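Long-range contact in fructosyl amine: oxygen oxidoreductase (Aspergillus fumigatus, PDB 3DJE), which oxidatively deglycates fructosyl amino acids, using a covalently attached FAD and molecular oxygen: residues 298-303 with 332-337. Numbering follows the deposited sequence.
Sequences IPFEKT and ARICWC. With FAD (flavin-adenine dinucleotide), chain C.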
ATOM      1  N   ILE A 298      11.287  -7.270 -10.764  1.00 26.71           N
ATOM      2  CA  ILE A 298      10.124  -7.516 -11.619  1.00 24.85           C
ATOM      3  C   ILE A 298       8.976  -8.192 -10.875  1.00 22.92           C
ATOM      4  O   ILE A 298       9.100  -9.346 -10.451  1.00 22.80           O
ATOM      5  CB  ILE A 298      10.499  -8.375 -12.852  1.00 25.20           C
ATOM      6  CG1 ILE A 298      11.641  -7.716 -13.639  1.00 26.09           C
ATOM      7  CG2 ILE A 298       9.266  -8.631 -13.737  1.00 25.04           C
ATOM      8  CD1 ILE A 298      11.352  -6.295 -14.131  1.00 27.36           C
ATOM      9  N   PRO A 299       7.840  -7.484 -10.736  1.00 21.07           N
ATOM     10  CA  PRO A 299       6.735  -8.064  -9.982  1.00 19.70           C
ATOM     11  C   PRO A 299       6.090  -9.248 -10.691  1.00 19.02           C
ATOM     12  O   PRO A 299       6.153  -9.361 -11.925  1.00 19.17           O
ATOM     13  CB  PRO A 299       5.718  -6.916  -9.866  1.00 19.46           C
ATOM     14  CG  PRO A 299       6.331  -5.743 -10.480  1.00 19.43           C
ATOM     15  CD  PRO A 299       7.519  -6.154 -11.276  1.00 20.41           C
ATOM     16  N   PHE A 300       5.487 -10.134  -9.906  1.00 18.50           N
ATOM     17  CA  PHE A 300       4.671 -11.211 -10.437  1.00 17.88           C
ATOM     18  C   PHE A 300       3.554 -11.553  -9.461  1.00 17.96           C
ATOM     19  O   PHE A 300       3.679 -11.311  -8.255  1.00 17.94           O
ATOM     20  CB  PHE A 300       5.522 -12.456 -10.749  1.00 17.13           C
ATOM     21  CG  PHE A 300       6.214 -13.046  -9.545  1.00 17.33           C
ATOM     22  CD1 PHE A 300       5.617 -14.078  -8.821  1.00 16.78           C
ATOM     23  CD2 PHE A 300       7.463 -12.578  -9.149  1.00 18.32           C
ATOM     24  CE1 PHE A 300       6.256 -14.639  -7.702  1.00 17.22           C
ATOM     25  CE2 PHE A 300       8.109 -13.125  -8.027  1.00 18.10           C
ATOM     26  CZ  PHE A 300       7.497 -14.157  -7.306  1.00 18.28           C
ATOM     27  N   GLU A 301       2.469 -12.116  -9.984  1.00 17.72           N
ATOM     28  CA  GLU A 301       1.336 -12.538  -9.166  1.00 18.31           C
ATOM     29  C   GLU A 301       1.605 -13.921  -8.563  1.00 17.74           C
ATOM     30  O   GLU A 301       2.062 -14.835  -9.259  1.00 17.86           O
ATOM     31  CB  GLU A 301       0.045 -12.574  -9.998  1.00 17.76           C
ATOM     32  CG  GLU A 301      -1.183 -12.922  -9.159  1.00 19.81           C
ATOM     33  CD  GLU A 301      -2.478 -13.119  -9.946  1.00 20.97           C
ATOM     34  OE1 GLU A 301      -2.476 -13.138 -11.211  1.00 23.31           O
ATOM     35  OE2 GLU A 301      -3.517 -13.269  -9.268  1.00 25.23           O
ATOM     36  N   LYS A 302       1.338 -14.066  -7.268  1.00 17.19           N
ATOM     37  CA  LYS A 302       1.375 -15.386  -6.635  1.00 16.68           C
ATOM     38  C   LYS A 302       0.435 -15.447  -5.435  1.00 16.07           C
ATOM     39  O   LYS A 302       0.525 -14.638  -4.503  1.00 15.03           O
ATOM     40  CB  LYS A 302       2.803 -15.800  -6.253  1.00 17.70           C
ATOM     41  CG  LYS A 302       2.899 -17.278  -5.867  1.00 19.15           C
ATOM     42  CD  LYS A 302       4.106 -17.958  -6.471  1.00 24.24           C
ATOM     43  CE  LYS A 302       4.050 -19.453  -6.228  1.00 26.20           C
ATOM     44  NZ  LYS A 302       3.371 -20.177  -7.342  1.00 28.24           N
ATOM     45  N   THR A 303      -0.470 -16.412  -5.475  1.00 15.32           N
ATOM     46  CA  THR A 303      -1.446 -16.602  -4.424  1.00 15.79           C
ATOM     47  C   THR A 303      -0.929 -17.663  -3.424  1.00 15.05           C
ATOM     48  O   THR A 303      -1.647 -18.590  -3.025  1.00 14.87           O
ATOM     49  CB  THR A 303      -2.843 -16.943  -5.024  1.00 16.54           C
ATOM     50  OG1 THR A 303      -3.103 -16.062  -6.135  1.00 20.03           O
ATOM     51  CG2 THR A 303      -3.908 -16.715  -4.005  1.00 18.14           C
ATOM     52  N   ALA A 332      -3.574 -16.982   1.149  1.00 12.42           N
ATOM     53  CA  ALA A 332      -2.227 -16.410   1.230  1.00 12.31           C
ATOM     54  C   ALA A 332      -1.830 -15.778  -0.088  1.00 12.74           C
ATOM     55  O   ALA A 332      -2.137 -16.312  -1.163  1.00 13.86           O
ATOM     56  CB  ALA A 332      -1.203 -17.486   1.615  1.00 12.70           C
ATOM     57  N   ARG A 333      -1.129 -14.650  -0.018  1.00 12.75           N
ATOM     58  CA  ARG A 333      -0.570 -14.057  -1.227  1.00 12.59           C
ATOM     59  C   ARG A 333       0.600 -13.134  -0.959  1.00 12.88           C
ATOM     60  O   ARG A 333       0.792 -12.649   0.159  1.00 12.61           O
ATOM     61  CB  ARG A 333      -1.629 -13.298  -2.035  1.00 13.00           C
ATOM     62  CG  ARG A 333      -1.945 -11.878  -1.546  1.00 12.64           C
ATOM     63  CD  ARG A 333      -2.743 -11.229  -2.640  1.00 13.89           C
ATOM     64  NE  ARG A 333      -3.273  -9.886  -2.359  1.00 14.00           N
ATOM     65  CZ  ARG A 333      -2.848  -8.786  -2.980  1.00 16.63           C
ATOM     66  NH1 ARG A 333      -3.429  -7.622  -2.732  1.00 15.66           N
ATOM     67  NH2 ARG A 333      -1.847  -8.848  -3.856  1.00 15.16           N
ATOM     68  N   ILE A 334       1.366 -12.894  -2.013  1.00 12.06           N
ATOM     69  CA  ILE A 334       2.329 -11.791  -2.008  1.00 11.32           C
ATOM     70  C   ILE A 334       1.654 -10.512  -2.550  1.00 11.95           C
ATOM     71  O   ILE A 334       0.687 -10.569  -3.335  1.00 11.84           O
ATOM     72  CB  ILE A 334       3.621 -12.145  -2.764  1.00 12.27           C
ATOM     73  CG1 ILE A 334       3.357 -12.321  -4.265  1.00 11.45           C
ATOM     74  CG2 ILE A 334       4.246 -13.443  -2.146  1.00 11.22           C
ATOM     75  CD1 ILE A 334       4.637 -12.560  -5.097  1.00 12.20           C
ATOM     76  N   CYS A 335       2.172  -9.373  -2.111  1.00 11.76           N
ATOM     77  CA  CYS A 335       1.556  -8.084  -2.346  1.00 11.80           C
ATOM     78  C   CYS A 335       2.683  -7.095  -2.637  1.00 11.57           C
ATOM     79  O   CYS A 335       3.630  -6.987  -1.844  1.00 10.81           O
ATOM     80  CB  CYS A 335       0.821  -7.709  -1.053  1.00 11.65           C
ATOM     81  SG  CYS A 335       0.215  -6.027  -0.924  1.00 14.40           S
ATOM     82  N   TRP A 336       2.594  -6.394  -3.774  1.00 11.32           N
ATOM     83  CA  TRP A 336       3.704  -5.581  -4.275  1.00 11.39           C
ATOM     84  C   TRP A 336       3.461  -4.092  -4.184  1.00 11.45           C
ATOM     85  O   TRP A 336       2.347  -3.625  -4.441  1.00 12.08           O
ATOM     86  CB  TRP A 336       3.946  -5.870  -5.751  1.00 11.82           C
ATOM     87  CG  TRP A 336       4.561  -7.208  -6.042  1.00 11.83           C
ATOM     88  CD1 TRP A 336       3.903  -8.379  -6.242  1.00 13.72           C
ATOM     89  CD2 TRP A 336       5.954  -7.487  -6.190  1.00 13.38           C
ATOM     90  NE1 TRP A 336       4.806  -9.390  -6.504  1.00 14.42           N
ATOM     91  CE2 TRP A 336       6.072  -8.868  -6.473  1.00 13.01           C
ATOM     92  CE3 TRP A 336       7.123  -6.702  -6.101  1.00 14.25           C
ATOM     93  CZ2 TRP A 336       7.315  -9.492  -6.681  1.00 13.61           C
ATOM     94  CZ3 TRP A 336       8.363  -7.325  -6.302  1.00 14.41           C
ATOM     95  CH2 TRP A 336       8.442  -8.714  -6.582  1.00 12.84           C
ATOM     96  N   CYS A 337       4.519  -3.354  -3.858  1.00 11.50           N
ATOM     97  CA  CYS A 337       4.510  -1.894  -4.004  1.00 11.52           C
ATOM     98  C   CYS A 337       5.874  -1.497  -4.555  1.00 12.05           C
ATOM     99  O   CYS A 337       6.614  -2.348  -5.085  1.00 11.74           O
ATOM    100  CB  CYS A 337       4.168  -1.205  -2.677  1.00 11.78           C
ATOM    101  SG  CYS A 337       3.689   0.564  -2.808  1.00 12.36           S
TER
HETATM  102  PA  FAD C 500      -1.687  -0.678  -6.768  1.00  9.66           P
HETATM  103  O1A FAD C 500      -2.875  -0.422  -5.945  1.00 10.32           O
HETATM  104  O2A FAD C 500      -0.961  -1.974  -6.592  1.00  9.99           O
HETATM  105  O5B FAD C 500      -2.186  -0.487  -8.256  1.00 10.46           O
HETATM  106  C5B FAD C 500      -1.365  -0.763  -9.394  1.00 10.37           C
HETATM  107  C4B FAD C 500      -2.314  -1.068 -10.560  1.00 11.02           C
HETATM  108  O4B FAD C 500      -1.442  -1.105 -11.705  1.00  9.92           O
HETATM  109  C3B FAD C 500      -2.877  -2.496 -10.368  1.00 11.02           C
HETATM  110  O3B FAD C 500      -4.313  -2.482 -10.300  1.00 12.08           O
HETATM  111  C2B FAD C 500      -2.369  -3.209 -11.632  1.00  9.60           C
HETATM  112  O2B FAD C 500      -3.355  -4.137 -12.184  1.00 12.18           O
HETATM  113  C1B FAD C 500      -2.046  -2.014 -12.573  1.00 11.05           C
HETATM  114  N9A FAD C 500      -1.206  -2.528 -13.698  1.00 10.58           N
HETATM  115  C8A FAD C 500      -0.195  -3.422 -13.655  1.00 10.90           C
HETATM  116  N7A FAD C 500       0.246  -3.643 -14.910  1.00  9.14           N
HETATM  117  C5A FAD C 500      -0.489  -2.889 -15.740  1.00  8.71           C
HETATM  118  C6A FAD C 500      -0.510  -2.711 -17.128  1.00  9.40           C
HETATM  119  N6A FAD C 500       0.348  -3.402 -17.915  1.00 10.29           N
HETATM  120  N1A FAD C 500      -1.403  -1.852 -17.658  1.00  9.55           N
HETATM  121  C2A FAD C 500      -2.261  -1.173 -16.888  1.00  9.77           C
HETATM  122  N3A FAD C 500      -2.272  -1.323 -15.559  1.00  8.96           N
HETATM  123  C4A FAD C 500      -1.396  -2.174 -14.973  1.00  8.87           C
HETATM  124  N1  FAD C 500      -0.678   0.979   3.069  1.00  9.29           N
HETATM  125  C2  FAD C 500      -1.343   1.630   4.106  1.00  9.88           C
HETATM  126  O2  FAD C 500      -1.620   2.829   4.042  1.00 10.41           O
HETATM  127  N3  FAD C 500      -1.693   0.901   5.244  1.00  9.88           N
HETATM  128  C4  FAD C 500      -1.386  -0.449   5.374  1.00 11.21           C
HETATM  129  O4  FAD C 500      -1.716  -1.064   6.396  1.00 10.70           O
HETATM  130  C4X FAD C 500      -0.699  -1.087   4.330  1.00 10.49           C
HETATM  131  N5  FAD C 500      -0.361  -2.435   4.434  1.00 11.11           N
HETATM  132  C5X FAD C 500       0.159  -3.096   3.324  1.00  9.98           C
HETATM  133  C6  FAD C 500       0.292  -4.481   3.378  1.00 11.30           C
HETATM  134  C7  FAD C 500       0.764  -5.180   2.274  1.00 11.37           C
HETATM  135  C7M FAD C 500       0.913  -6.703   2.400  1.00 11.77           C
HETATM  136  C8  FAD C 500       1.081  -4.502   1.098  1.00 10.75           C
HETATM  137  C8M FAD C 500       1.531  -5.293  -0.154  1.00 11.57           C
HETATM  138  C9  FAD C 500       0.927  -3.109   1.044  1.00 10.37           C
HETATM  139  C9A FAD C 500       0.453  -2.399   2.155  1.00  9.09           C
HETATM  140  N10 FAD C 500       0.301  -0.999   2.136  1.00  9.79           N
HETATM  141  C10 FAD C 500      -0.356  -0.364   3.189  1.00  9.91           C
HETATM  142  C1' FAD C 500       0.811  -0.206   1.008  1.00  8.36           C
HETATM  143  C2' FAD C 500      -0.315   0.065   0.010  1.00  8.62           C
HETATM  144  O2' FAD C 500      -1.106  -1.131  -0.173  1.00  9.46           O
HETATM  145  C3' FAD C 500       0.289   0.514  -1.317  1.00  7.33           C
HETATM  146  O3' FAD C 500       1.284   1.527  -1.064  1.00  9.64           O
HETATM  147  C4' FAD C 500      -0.761   1.118  -2.256  1.00  8.43           C
HETATM  148  O4' FAD C 500      -1.943   0.320  -2.313  1.00  9.75           O
HETATM  149  C5' FAD C 500      -0.160   1.227  -3.663  1.00  9.58           C
HETATM  150  O5' FAD C 500      -1.111   1.845  -4.546  1.00  8.86           O
HETATM  151  P   FAD C 500      -0.769   2.012  -6.103  1.00  9.27           P
HETATM  152  O1P FAD C 500       0.550   2.698  -6.240  1.00  9.53           O
HETATM  153  O2P FAD C 500      -1.982   2.588  -6.719  1.00  9.14           O
HETATM  154  O3P FAD C 500      -0.604   0.509  -6.650  1.00  9.07           O
HETATM  155  O   HOH W   1       0.237 -11.671  -5.927  1.00 13.73           O
HETATM  156  O   HOH W   2      -4.025 -18.759  -1.163  1.00 17.19           O
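Pro299 sets its CA over one face of the Trp336 indole, a CH-pi contact 3.6 Å from the centroid of the six-membered ring. The approach is steep, 12° off the ring normal, and Pro299 CB touches the same indole at CD2, 3.7 Å away. Phe300 meets this indole differently: the edge of the indole is turned toward the face of the Phe300 ring in an offset edge-to-face pair. The two planes stand at 65°, with centroids 5.9 Å apart. On Trp336, CG stands anti to the carbonyl carbon, which carries the ring toward the loop and brings NE1 to within 2.8 Å of Phe300 O. This hydrogen bond is bent, 134° at the hydrogen, and the oxygen lies out of the indole plane. Ile334 CD1 lies over the face of the Phe300 ring, 3.7 Å from Phe300 CE1, the two side chains crossing at about a right angle, while also resting against Lys302 CB. Phe421 packs edge-to-face with the same phenyl ring.

The backbones, running roughly antiparallel, join more sparsely. Ile334 N donates a nearly straight bond of 3.2 Å to Lys302 O, and one water bridges Lys302 N to Ile334 O. The irregular loop between strand 295-297 and helix 307-320 thereby flanks strand 331-339, which pairs with strand 232-242. Cys335 points away from the loop and carries the flavin, its SG covalently bonded to FAD C8M at 1.7 Å, while the Arg333 guanidinium is held by the carbonyls of Ser46 and Asn49. The chemistry thus divides between the two sides of the strand: aromatic and aliphatic packing and the Trp336 NE1 to Phe300 O bond join the loop to strand 331-339, while Cys335 makes the thioether to the cofactor from the side away from the loop.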